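Local coordinates for protein methylenetetrahydrofolate--tRNA-(uracil-5-)-methyltransferase trmFO (Thermus thermophilus, PDB 3G5S) that probably catalyses the folate- and FAD-dependent methylation of uridine at position 54 of tRNA to 5-methyluridine, at residues Val7-Leu11 with Ala12-Ala16; Phe30-Arg33 with Pro34-Thr38; Thr137-Ala140 with Leu141-Leu145. All blocks are in the same frame, centred on the assembly; numbering follows the deposited sequence.

The three contacts are local turns of one chain, in series from interaction 1 through interaction 2 to interaction 3, and all three touch the same FAD. Interaction 1 follows strand 4-7 and opens helix 11-22, interaction 2 follows the adjacent parallel strand 27-30, and interaction 3 follows strand 129-131, the neighbour of 4-7 on its other side, and opens helix 139-149. The centre of interaction 1 lies about 13 Å from that of interaction 2 and about 17 Å from that of interaction 3; interactions 2 and 3 have centres about 14 Å apart. Together they distribute the cofactor's ADP moiety over the Rossmann-type sheet: diphosphate at interaction 1, ribose at interaction 2, adenine between interactions 2 and 3.

Interaction 1 of 3, residues Val7-Leu11 with Ala12-Ala16; sequences VGAGL and AGSEA. With FAD (flavin-adenine dinucleotide), chain B.
Gly-8 O meets Gly-13 CA at 3.2 Å in a nearly straight CA-H...O contact where the loop after the strand turns into the helix, with Gly-10 as N-cap. Ser-14 grips Gly-10 O twice: its N donates at 3.0 Å and its OG at 2.8 Å, the two donors coming from opposite faces of the carbonyl plane. The hydroxyl folds back because OG stands beside its own backbone N (chi1 -68°). An alanine in place of Ser-14 would keep the backbone bond but would probably leave Gly-10 O without its second donor, less firmly fixed at the cap. A side chain on Gly-13 would run into Gly-8 O, and one on Gly-8 or Gly-10 would strike the FAD ribose or its O5B, consistent with a GxGxxG (Rossmann-type) turn, whose bare glycines let the cofactor lie against the backbone. Ala-12 N gives FAD O2P a straight bond of 2.8 Å. A water that accepts from Gly-13 N at 2.8 Å lies near the same phosphate oxygen and may donate to it, while Leu-11 CD2 lies against FAD O4' at 3.6 Å. The amides at the helix start probably help to offset the phosphate charge. The buried turn joins strand 4-7 to helix 11-22, with Ser-14 against Ile-104 and Leu-108 of helix 97-109 and Leu-11 touching Phe-100 of that helix and Tyr-343 of helix 343-361.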
loop_
_atom_site.group_PDB
_atom_site.type_symbol
_atom_site.label_atom_id
_atom_site.label_comp_id
_atom_site.label_asym_id
_atom_site.label_seq_id
_atom_site.Cartn_x
_atom_site.Cartn_y
_atom_site.Cartn_z
ATOM N N VAL A 7 -16.554 -3.625 9.273
ATOM C CA VAL A 7 -17.319 -3.254 8.100
ATOM C C VAL A 7 -16.544 -3.631 6.845
ATOM O O VAL A 7 -15.517 -3.027 6.522
ATOM C CB VAL A 7 -17.665 -1.745 8.094
ATOM C CG1 VAL A 7 -18.531 -1.415 6.892
ATOM C CG2 VAL A 7 -18.357 -1.340 9.400
ATOM N N GLY A 8 -17.052 -4.644 6.154
ATOM C CA GLY A 8 -16.414 -5.184 4.965
ATOM C C GLY A 8 -15.756 -6.517 5.277
ATOM O O GLY A 8 -14.914 -6.588 6.172
ATOM N N ALA A 9 -16.142 -7.562 4.548
ATOM C CA ALA A 9 -15.599 -8.901 4.743
ATOM C C ALA A 9 -14.701 -9.310 3.579
ATOM O O ALA A 9 -14.837 -10.405 3.025
ATOM C CB ALA A 9 -16.716 -9.904 4.939
ATOM N N GLY A 10 -13.787 -8.420 3.213
ATOM C CA GLY A 10 -12.774 -8.729 2.224
ATOM C C GLY A 10 -11.521 -9.273 2.883
ATOM O O GLY A 10 -11.577 -9.931 3.926
ATOM N N LEU A 11 -10.370 -8.996 2.288
ATOM C CA LEU A 11 -9.107 -9.487 2.837
ATOM C C LEU A 11 -8.847 -8.911 4.236
ATOM O O LEU A 11 -8.541 -9.646 5.179
ATOM C CB LEU A 11 -7.949 -9.140 1.895
ATOM C CG LEU A 11 -7.692 -10.101 0.728
ATOM C CD1 LEU A 11 -7.070 -11.409 1.217
ATOM C CD2 LEU A 11 -8.941 -10.379 -0.108
ATOM N N ALA A 12 -8.966 -7.591 4.363
ATOM C CA ALA A 12 -8.689 -6.929 5.631
ATOM C C ALA A 12 -9.726 -7.243 6.700
ATOM O O ALA A 12 -9.377 -7.534 7.840
ATOM C CB ALA A 12 -8.571 -5.423 5.437
ATOM N N GLY A 13 -11.004 -7.164 6.340
ATOM C CA GLY A 13 -12.052 -7.342 7.321
ATOM C C GLY A 13 -12.104 -8.770 7.824
ATOM O O GLY A 13 -12.379 -9.016 9.004
ATOM N N SER A 14 -11.842 -9.727 6.937
ATOM C CA SER A 14 -11.837 -11.116 7.358
ATOM C C SER A 14 -10.737 -11.353 8.390
ATOM O O SER A 14 -10.959 -12.024 9.406
ATOM C CB SER A 14 -11.659 -12.051 6.161
ATOM O OG SER A 14 -12.792 -12.027 5.304
ATOM N N GLU A 15 -9.548 -10.813 8.136
ATOM C CA GLU A 15 -8.466 -10.980 9.088
ATOM C C GLU A 15 -8.714 -10.212 10.384
ATOM O O GLU A 15 -8.411 -10.708 11.469
ATOM C CB GLU A 15 -7.119 -10.585 8.486
ATOM C CG GLU A 15 -5.960 -11.111 9.301
ATOM C CD GLU A 15 -5.807 -12.616 9.170
ATOM O OE1 GLU A 15 -5.449 -13.069 8.058
ATOM O OE2 GLU A 15 -6.031 -13.350 10.166
ATOM N N ALA A 16 -9.265 -9.005 10.282
ATOM C CA ALA A 16 -9.589 -8.245 11.483
ATOM C C ALA A 16 -10.571 -9.024 12.357
ATOM O O ALA A 16 -10.378 -9.153 13.573
ATOM C CB ALA A 16 -10.161 -6.881 11.122
HETATM P PA FAD B . -11.866 -5.838 -0.384
HETATM O O1A FAD B . -12.393 -5.244 -1.658
HETATM O O2A FAD B . -11.209 -7.182 -0.445
HETATM O O5B FAD B . -13.016 -5.926 0.721
HETATM C C5B FAD B . -13.893 -4.843 0.965
HETATM C C4B FAD B . -15.251 -5.430 1.298
HETATM O O4B FAD B . -16.106 -4.398 1.759
HETATM C C3B FAD B . -15.926 -6.036 0.070
HETATM O O3B FAD B . -16.351 -7.360 0.332
HETATM C C2B FAD B . -17.107 -5.105 -0.206
HETATM O O2B FAD B . -18.243 -5.739 -0.757
HETATM C C1B FAD B . -17.402 -4.564 1.180
HETATM N N9A FAD B . -18.049 -3.247 1.281
HETATM C C8A FAD B . -17.710 -2.092 0.633
HETATM N N7A FAD B . -18.491 -1.093 1.093
HETATM C C5A FAD B . -19.319 -1.609 2.041
HETATM C C6A FAD B . -20.314 -1.061 2.838
HETATM N N6A FAD B . -20.524 0.260 2.916
HETATM N N1A FAD B . -20.969 -1.878 3.719
HETATM C C2A FAD B . -20.680 -3.220 3.807
HETATM N N3A FAD B . -19.695 -3.775 3.023
HETATM C C4A FAD B . -19.047 -2.964 2.161
HETATM N N1 FAD B . -4.343 -6.791 -5.114
HETATM C C2 FAD B . -3.297 -7.655 -5.315
HETATM O O2 FAD B . -2.494 -7.884 -4.413
HETATM N N3 FAD B . -3.152 -8.273 -6.543
HETATM C C4 FAD B . -4.034 -8.056 -7.588
HETATM O O4 FAD B . -3.879 -8.630 -8.673
HETATM C C4X FAD B . -5.095 -7.177 -7.370
HETATM N N5 FAD B . -6.002 -6.913 -8.371
HETATM C C5X FAD B . -7.051 -6.047 -8.135
HETATM C C6 FAD B . -7.967 -5.798 -9.151
HETATM C C7 FAD B . -9.025 -4.923 -8.945
HETATM C C7M FAD B . -10.012 -4.657 -10.048
HETATM C C8 FAD B . -9.169 -4.303 -7.708
HETATM C C8M FAD B . -10.311 -3.358 -7.471
HETATM C C9 FAD B . -8.255 -4.554 -6.687
HETATM C C9A FAD B . -7.189 -5.426 -6.893
HETATM N N10 FAD B . -6.265 -5.663 -5.883
HETATM C C10 FAD B . -5.236 -6.550 -6.133
HETATM C "C1'" FAD B . -6.006 -4.587 -4.853
HETATM C "C2'" FAD B . -6.277 -5.022 -3.402
HETATM O "O2'" FAD B . -5.172 -5.698 -2.826
HETATM C "C3'" FAD B . -7.555 -5.849 -3.275
HETATM O "O3'" FAD B . -8.625 -5.002 -3.643
HETATM C "C4'" FAD B . -7.793 -6.385 -1.864
HETATM O "O4'" FAD B . -8.865 -7.305 -1.928
HETATM C "C5'" FAD B . -8.072 -5.271 -0.863
HETATM O "O5'" FAD B . -8.549 -5.826 0.344
HETATM P P FAD B . -9.607 -5.005 1.220
HETATM O O1P FAD B . -9.081 -3.644 1.547
HETATM O O2P FAD B . -9.997 -5.888 2.359
HETATM O O3P FAD B . -10.843 -4.762 0.224
HETATM O O HOH W 1 -12.149 -6.176 3.967
#

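Interaction 2 of 3, residues Phe30-Arg33 with Pro34-Thr38; sequences FEMR and PKRMT. With FAD (flavin-adenine dinucleotide), chain B.
Selenomethionine Met-32 makes the main apolar contact with the residues that follow it. Its chain runs extended beyond CG, laying SE 3.7 Å from FAD C5A and bringing CE to Thr-38 CG2, also at 3.7 Å, where the two side chains cross at about a right angle. Arg-36 CD lies 3.9 Å from Met-32 SE, while the selenium of Met-37 packs across the CG and CD methylenes of Arg-33. The backbone bond of the turn is Arg-36 N to Met-32 O, 3.0 Å, with the donor above the carbonyl plane. A water bridges Met-32 O and Lys-35 N, and a cis peptide precedes Pro-34.

Polar and charged contacts gather round the ribose. The Glu-31 carboxylate takes both hydroxyls, FAD O2B on OE1 and FAD O3B on OE2, each at 2.7 Å. OE1 also receives Arg-33 N at 2.9 Å through its anti lone pair, and OE2 accepts from Ala-9 N of interaction 1, so four donors hold the carboxylate in place. Arg-33 comes to FAD O3B with one edge of its guanidinium, NE and NH2 both at 2.9 Å; NH1 reaches instead to the carbonyls of Thr-43 and Arg-45. The guanidinium and Glu-31 also form a salt bridge by charge alone, OE1 lying well out of the guanidinium plane so that no N-H of that group points at it; this attraction probably helps to steady both groups. An acidic residue just past the second strand, bonded to both ribose hydroxyls of the AMP half, is a hallmark of the Rossmann folds that bind FAD or NAD.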
loop_
_atom_site.group_PDB
_atom_site.type_symbol
_atom_site.label_atom_id
_atom_site.label_comp_id
_atom_site.label_asym_id
_atom_site.label_seq_id
_atom_site.Cartn_x
_atom_site.Cartn_y
_atom_site.Cartn_z
ATOM N N PHE A 30 -20.117 -6.901 8.870
ATOM C CA PHE A 30 -21.035 -6.414 7.846
ATOM C C PHE A 30 -20.454 -6.666 6.463
ATOM O O PHE A 30 -19.285 -6.368 6.205
ATOM C CB PHE A 30 -21.263 -4.902 7.984
ATOM C CG PHE A 30 -21.981 -4.483 9.238
ATOM C CD1 PHE A 30 -21.278 -4.222 10.403
ATOM C CD2 PHE A 30 -23.353 -4.301 9.235
ATOM C CE1 PHE A 30 -21.936 -3.812 11.544
ATOM C CE2 PHE A 30 -24.010 -3.894 10.374
ATOM C CZ PHE A 30 -23.308 -3.646 11.527
ATOM N N GLU A 31 -21.281 -7.195 5.570
ATOM C CA GLU A 31 -20.886 -7.382 4.187
ATOM C C GLU A 31 -22.097 -7.172 3.299
ATOM O O GLU A 31 -23.128 -7.821 3.477
ATOM C CB GLU A 31 -20.298 -8.777 3.970
ATOM C CG GLU A 31 -19.951 -9.078 2.521
ATOM C CD GLU A 31 -19.095 -8.000 1.891
ATOM O OE1 GLU A 31 -19.544 -7.405 0.884
ATOM O OE2 GLU A 31 -17.979 -7.741 2.405
HETATM N N MSE A 32 -21.979 -6.264 2.340
HETATM C CA MSE A 32 -23.116 -5.967 1.478
HETATM C C MSE A 32 -23.321 -6.992 0.359
HETATM O O MSE A 32 -24.427 -7.126 -0.169
HETATM C CB MSE A 32 -22.988 -4.564 0.904
HETATM C CG MSE A 32 -21.863 -4.387 -0.079
HETATM SE SE MSE A 32 -21.716 -2.536 -0.610
HETATM C CE MSE A 32 -20.357 -2.756 -1.993
ATOM N N ARG A 33 -22.266 -7.710 -0.009
ATOM C CA ARG A 33 -22.399 -8.766 -0.999
ATOM C C ARG A 33 -23.185 -9.923 -0.397
ATOM O O ARG A 33 -23.098 -10.168 0.803
ATOM C CB ARG A 33 -21.023 -9.245 -1.454
ATOM C CG ARG A 33 -20.221 -8.192 -2.188
ATOM C CD ARG A 33 -18.872 -8.731 -2.640
ATOM N NE ARG A 33 -17.915 -8.937 -1.554
ATOM C CZ ARG A 33 -17.521 -10.127 -1.102
ATOM N NH1 ARG A 33 -18.019 -11.243 -1.615
ATOM N NH2 ARG A 33 -16.621 -10.203 -0.128
ATOM N N PRO A 34 -23.926 -10.669 -1.234
ATOM C CA PRO A 34 -24.008 -10.555 -2.694
ATOM C C PRO A 34 -25.113 -9.630 -3.211
ATOM O O PRO A 34 -25.129 -9.354 -4.410
ATOM C CB PRO A 34 -24.323 -11.986 -3.123
ATOM C CG PRO A 34 -25.128 -12.535 -1.995
ATOM C CD PRO A 34 -24.632 -11.864 -0.736
ATOM N N LYS A 35 -26.022 -9.170 -2.354
ATOM C CA LYS A 35 -27.156 -8.392 -2.856
ATOM C C LYS A 35 -26.736 -7.017 -3.381
ATOM O O LYS A 35 -27.420 -6.434 -4.221
ATOM C CB LYS A 35 -28.287 -8.275 -1.824
ATOM C CG LYS A 35 -28.984 -9.591 -1.495
ATOM C CD LYS A 35 -29.534 -10.286 -2.734
ATOM C CE LYS A 35 -30.615 -9.471 -3.427
ATOM N NZ LYS A 35 -31.279 -10.252 -4.513
ATOM N N ARG A 36 -25.615 -6.507 -2.887
ATOM C CA ARG A 36 -24.998 -5.333 -3.487
ATOM C C ARG A 36 -23.550 -5.692 -3.800
ATOM O O ARG A 36 -22.752 -5.915 -2.895
ATOM C CB ARG A 36 -25.079 -4.119 -2.556
ATOM C CG ARG A 36 -24.829 -2.789 -3.260
ATOM C CD ARG A 36 -25.104 -1.583 -2.359
ATOM N NE ARG A 36 -26.500 -1.486 -1.934
ATOM C CZ ARG A 36 -27.473 -0.944 -2.660
ATOM N NH1 ARG A 36 -27.212 -0.455 -3.867
ATOM N NH2 ARG A 36 -28.710 -0.899 -2.182
HETATM N N MSE A 37 -23.224 -5.787 -5.084
HETATM C CA MSE A 37 -21.871 -6.123 -5.506
HETATM C C MSE A 37 -21.082 -4.863 -5.818
HETATM O O MSE A 37 -21.647 -3.837 -6.185
HETATM C CB MSE A 37 -21.900 -7.007 -6.756
HETATM C CG MSE A 37 -22.446 -8.407 -6.541
HETATM SE SE MSE A 37 -21.252 -9.616 -5.569
HETATM C CE MSE A 37 -22.287 -11.243 -5.829
ATOM N N THR A 38 -19.769 -4.947 -5.662
ATOM C CA THR A 38 -18.876 -3.937 -6.197
ATOM C C THR A 38 -18.697 -4.271 -7.671
ATOM O O THR A 38 -19.050 -5.363 -8.105
ATOM C CB THR A 38 -17.493 -4.013 -5.536
ATOM O OG1 THR A 38 -16.781 -5.127 -6.086
ATOM C CG2 THR A 38 -17.614 -4.168 -4.025
HETATM P PA FAD B . -11.866 -5.838 -0.384
HETATM O O1A FAD B . -12.393 -5.244 -1.658
HETATM O O2A FAD B . -11.209 -7.182 -0.445
HETATM O O5B FAD B . -13.016 -5.926 0.721
HETATM C C5B FAD B . -13.893 -4.843 0.965
HETATM C C4B FAD B . -15.251 -5.430 1.298
HETATM O O4B FAD B . -16.106 -4.398 1.759
HETATM C C3B FAD B . -15.926 -6.036 0.070
HETATM O O3B FAD B . -16.351 -7.360 0.332
HETATM C C2B FAD B . -17.107 -5.105 -0.206
HETATM O O2B FAD B . -18.243 -5.739 -0.757
HETATM C C1B FAD B . -17.402 -4.564 1.180
HETATM N N9A FAD B . -18.049 -3.247 1.281
HETATM C C8A FAD B . -17.710 -2.092 0.633
HETATM N N7A FAD B . -18.491 -1.093 1.093
HETATM C C5A FAD B . -19.319 -1.609 2.041
HETATM C C6A FAD B . -20.314 -1.061 2.838
HETATM N N6A FAD B . -20.524 0.260 2.916
HETATM N N1A FAD B . -20.969 -1.878 3.719
HETATM C C2A FAD B . -20.680 -3.220 3.807
HETATM N N3A FAD B . -19.695 -3.775 3.023
HETATM C C4A FAD B . -19.047 -2.964 2.161
HETATM N N1 FAD B . -4.343 -6.791 -5.114
HETATM C C2 FAD B . -3.297 -7.655 -5.315
HETATM O O2 FAD B . -2.494 -7.884 -4.413
HETATM N N3 FAD B . -3.152 -8.273 -6.543
HETATM C C4 FAD B . -4.034 -8.056 -7.588
HETATM O O4 FAD B . -3.879 -8.630 -8.673
HETATM C C4X FAD B . -5.095 -7.177 -7.370
HETATM N N5 FAD B . -6.002 -6.913 -8.371
HETATM C C5X FAD B . -7.051 -6.047 -8.135
HETATM C C6 FAD B . -7.967 -5.798 -9.151
HETATM C C7 FAD B . -9.025 -4.923 -8.945
HETATM C C7M FAD B . -10.012 -4.657 -10.048
HETATM C C8 FAD B . -9.169 -4.303 -7.708
HETATM C C8M FAD B . -10.311 -3.358 -7.471
HETATM C C9 FAD B . -8.255 -4.554 -6.687
HETATM C C9A FAD B . -7.189 -5.426 -6.893
HETATM N N10 FAD B . -6.265 -5.663 -5.883
HETATM C C10 FAD B . -5.236 -6.550 -6.133
HETATM C "C1'" FAD B . -6.006 -4.587 -4.853
HETATM C "C2'" FAD B . -6.277 -5.022 -3.402
HETATM O "O2'" FAD B . -5.172 -5.698 -2.826
HETATM C "C3'" FAD B . -7.555 -5.849 -3.275
HETATM O "O3'" FAD B . -8.625 -5.002 -3.643
HETATM C "C4'" FAD B . -7.793 -6.385 -1.864
HETATM O "O4'" FAD B . -8.865 -7.305 -1.928
HETATM C "C5'" FAD B . -8.072 -5.271 -0.863
HETATM O "O5'" FAD B . -8.549 -5.826 0.344
HETATM P P FAD B . -9.607 -5.005 1.220
HETATM O O1P FAD B . -9.081 -3.644 1.547
HETATM O O2P FAD B . -9.997 -5.888 2.359
HETATM O O3P FAD B . -10.843 -4.762 0.224
HETATM O O HOH W 2 -26.246 -9.386 0.557
#

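Interaction 3 of 3, residues Thr137-Ala140 with Leu141-Leu145; sequences TSEA and LAEAL. With FAD (flavin-adenine dinucleotide), chain B.
Ser-138 caps helix 139-149 in the Rossmann-type FAD domain: its OG accepts weakly from Leu-141 N at 3.4 Å, and its carbonyl takes Ala-142 N at 3.0 Å to start the helical bonding. The hydroxyl reaches the helix end by standing between its own backbone N and carbonyl carbon (chi1 81°). The same residue meets the adenine. Ser-138 N donates to FAD N7A at 3.2 Å, and OG lies 2.9 Å from FAD N6A, so both backbone and side chain line the edge of the base that carries N7A and N6A. Leu-141 adds an apolar flank, with CB 3.8 Å from N6A.

Behind this first shell, Thr-137 leans its CG2 methyl over the first turn, close to Leu-141 CB and Ala-142 N, while its OG1 is tied to Thr-133 and Gly-134. Glu-120 bonds to Ser-138 OG and probably helps to position the hydroxyl that faces the adenine. Farther along, successive backbone bonds join Glu-143 to Glu-139 and Ala-144 to Ala-140, and Ala-142 and Leu-145 lean on Leu-154 of strand 154-155. The Glu-143 chain bends at chi2, and its carboxylate forms a salt bridge with Lys-146; a water donates to its OE2 and weakly to Glu-139 O. With CG anti to the carbonyl carbon and beside the backbone N (chi1 -72°), Glu-143 CG lies 3.3 Å from Glu-139 O.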
loop_
_atom_site.group_PDB
_atom_site.type_symbol
_atom_site.label_atom_id
_atom_site.label_comp_id
_atom_site.label_asym_id
_atom_site.label_seq_id
_atom_site.Cartn_x
_atom_site.Cartn_y
_atom_site.Cartn_z
ATOM N N THR A 137 -15.133 0.789 -1.813
ATOM C CA THR A 137 -15.955 1.263 -0.709
ATOM C C THR A 137 -17.237 1.893 -1.256
ATOM O O THR A 137 -17.190 2.691 -2.192
ATOM C CB THR A 137 -15.180 2.313 0.117
ATOM O OG1 THR A 137 -14.134 1.678 0.869
ATOM C CG2 THR A 137 -16.092 3.024 1.084
ATOM N N SER A 138 -18.384 1.541 -0.683
ATOM C CA SER A 138 -19.644 2.055 -1.210
ATOM C C SER A 138 -19.687 3.576 -1.136
ATOM O O SER A 138 -19.095 4.198 -0.249
ATOM C CB SER A 138 -20.847 1.453 -0.487
ATOM O OG SER A 138 -21.075 2.118 0.737
ATOM N N GLU A 139 -20.399 4.169 -2.086
ATOM C CA GLU A 139 -20.496 5.612 -2.172
ATOM C C GLU A 139 -21.004 6.233 -0.873
ATOM O O GLU A 139 -20.477 7.246 -0.416
ATOM C CB GLU A 139 -21.407 5.995 -3.336
ATOM C CG GLU A 139 -21.651 7.484 -3.482
ATOM C CD GLU A 139 -22.538 7.799 -4.670
ATOM O OE1 GLU A 139 -22.339 7.181 -5.737
ATOM O OE2 GLU A 139 -23.435 8.656 -4.535
ATOM N N ALA A 140 -22.024 5.625 -0.271
ATOM C CA ALA A 140 -22.612 6.178 0.946
ATOM C C ALA A 140 -21.585 6.249 2.075
ATOM O O ALA A 140 -21.501 7.253 2.783
ATOM C CB ALA A 140 -23.838 5.373 1.378
ATOM N N LEU A 141 -20.797 5.195 2.251
ATOM C CA LEU A 141 -19.826 5.221 3.335
ATOM C C LEU A 141 -18.691 6.196 3.039
ATOM O O LEU A 141 -18.201 6.876 3.942
ATOM C CB LEU A 141 -19.287 3.829 3.645
ATOM C CG LEU A 141 -18.426 3.772 4.907
ATOM C CD1 LEU A 141 -19.230 4.116 6.153
ATOM C CD2 LEU A 141 -17.803 2.392 5.036
ATOM N N ALA A 142 -18.277 6.277 1.776
ATOM C CA ALA A 142 -17.273 7.266 1.396
ATOM C C ALA A 142 -17.773 8.682 1.721
ATOM O O ALA A 142 -17.033 9.508 2.257
ATOM C CB ALA A 142 -16.918 7.141 -0.087
ATOM N N GLU A 143 -19.039 8.954 1.423
ATOM C CA GLU A 143 -19.612 10.258 1.745
ATOM C C GLU A 143 -19.604 10.511 3.252
ATOM O O GLU A 143 -19.321 11.618 3.706
ATOM C CB GLU A 143 -21.034 10.367 1.194
ATOM C CG GLU A 143 -21.098 10.500 -0.315
ATOM C CD GLU A 143 -20.440 11.771 -0.811
ATOM O OE1 GLU A 143 -20.710 12.849 -0.239
ATOM O OE2 GLU A 143 -19.657 11.695 -1.779
ATOM N N ALA A 144 -19.920 9.480 4.027
ATOM C CA ALA A 144 -19.910 9.600 5.478
ATOM C C ALA A 144 -18.508 9.913 6.006
ATOM O O ALA A 144 -18.341 10.722 6.923
ATOM C CB ALA A 144 -20.457 8.336 6.119
ATOM N N LEU A 145 -17.499 9.267 5.428
ATOM C CA LEU A 145 -16.122 9.517 5.831
ATOM C C LEU A 145 -15.681 10.938 5.480
ATOM O O LEU A 145 -15.006 11.600 6.269
ATOM C CB LEU A 145 -15.186 8.495 5.186
ATOM C CG LEU A 145 -15.266 7.110 5.825
ATOM C CD1 LEU A 145 -14.653 6.065 4.907
ATOM C CD2 LEU A 145 -14.592 7.108 7.190
HETATM P PA FAD B . -11.866 -5.838 -0.384
HETATM O O1A FAD B . -12.393 -5.244 -1.658
HETATM O O2A FAD B . -11.209 -7.182 -0.445
HETATM O O5B FAD B . -13.016 -5.926 0.721
HETATM C C5B FAD B . -13.893 -4.843 0.965
HETATM C C4B FAD B . -15.251 -5.430 1.298
HETATM O O4B FAD B . -16.106 -4.398 1.759
HETATM C C3B FAD B . -15.926 -6.036 0.070
HETATM O O3B FAD B . -16.351 -7.360 0.332
HETATM C C2B FAD B . -17.107 -5.105 -0.206
HETATM O O2B FAD B . -18.243 -5.739 -0.757
HETATM C C1B FAD B . -17.402 -4.564 1.180
HETATM N N9A FAD B . -18.049 -3.247 1.281
HETATM C C8A FAD B . -17.710 -2.092 0.633
HETATM N N7A FAD B . -18.491 -1.093 1.093
HETATM C C5A FAD B . -19.319 -1.609 2.041
HETATM C C6A FAD B . -20.314 -1.061 2.838
HETATM N N6A FAD B . -20.524 0.260 2.916
HETATM N N1A FAD B . -20.969 -1.878 3.719
HETATM C C2A FAD B . -20.680 -3.220 3.807
HETATM N N3A FAD B . -19.695 -3.775 3.023
HETATM C C4A FAD B . -19.047 -2.964 2.161
HETATM N N1 FAD B . -4.343 -6.791 -5.114
HETATM C C2 FAD B . -3.297 -7.655 -5.315
HETATM O O2 FAD B . -2.494 -7.884 -4.413
HETATM N N3 FAD B . -3.152 -8.273 -6.543
HETATM C C4 FAD B . -4.034 -8.056 -7.588
HETATM O O4 FAD B . -3.879 -8.630 -8.673
HETATM C C4X FAD B . -5.095 -7.177 -7.370
HETATM N N5 FAD B . -6.002 -6.913 -8.371
HETATM C C5X FAD B . -7.051 -6.047 -8.135
HETATM C C6 FAD B . -7.967 -5.798 -9.151
HETATM C C7 FAD B . -9.025 -4.923 -8.945
HETATM C C7M FAD B . -10.012 -4.657 -10.048
HETATM C C8 FAD B . -9.169 -4.303 -7.708
HETATM C C8M FAD B . -10.311 -3.358 -7.471
HETATM C C9 FAD B . -8.255 -4.554 -6.687
HETATM C C9A FAD B . -7.189 -5.426 -6.893
HETATM N N10 FAD B . -6.265 -5.663 -5.883
HETATM C C10 FAD B . -5.236 -6.550 -6.133
HETATM C "C1'" FAD B . -6.006 -4.587 -4.853
HETATM C "C2'" FAD B . -6.277 -5.022 -3.402
HETATM O "O2'" FAD B . -5.172 -5.698 -2.826
HETATM C "C3'" FAD B . -7.555 -5.849 -3.275
HETATM O "O3'" FAD B . -8.625 -5.002 -3.643
HETATM C "C4'" FAD B . -7.793 -6.385 -1.864
HETATM O "O4'" FAD B . -8.865 -7.305 -1.928
HETATM C "C5'" FAD B . -8.072 -5.271 -0.863
HETATM O "O5'" FAD B . -8.549 -5.826 0.344
HETATM P P FAD B . -9.607 -5.005 1.220
HETATM O O1P FAD B . -9.081 -3.644 1.547
HETATM O O2P FAD B . -9.997 -5.888 2.359
HETATM O O3P FAD B . -10.843 -4.762 0.224
HETATM O O HOH W 3 -18.654 9.000 -2.579
#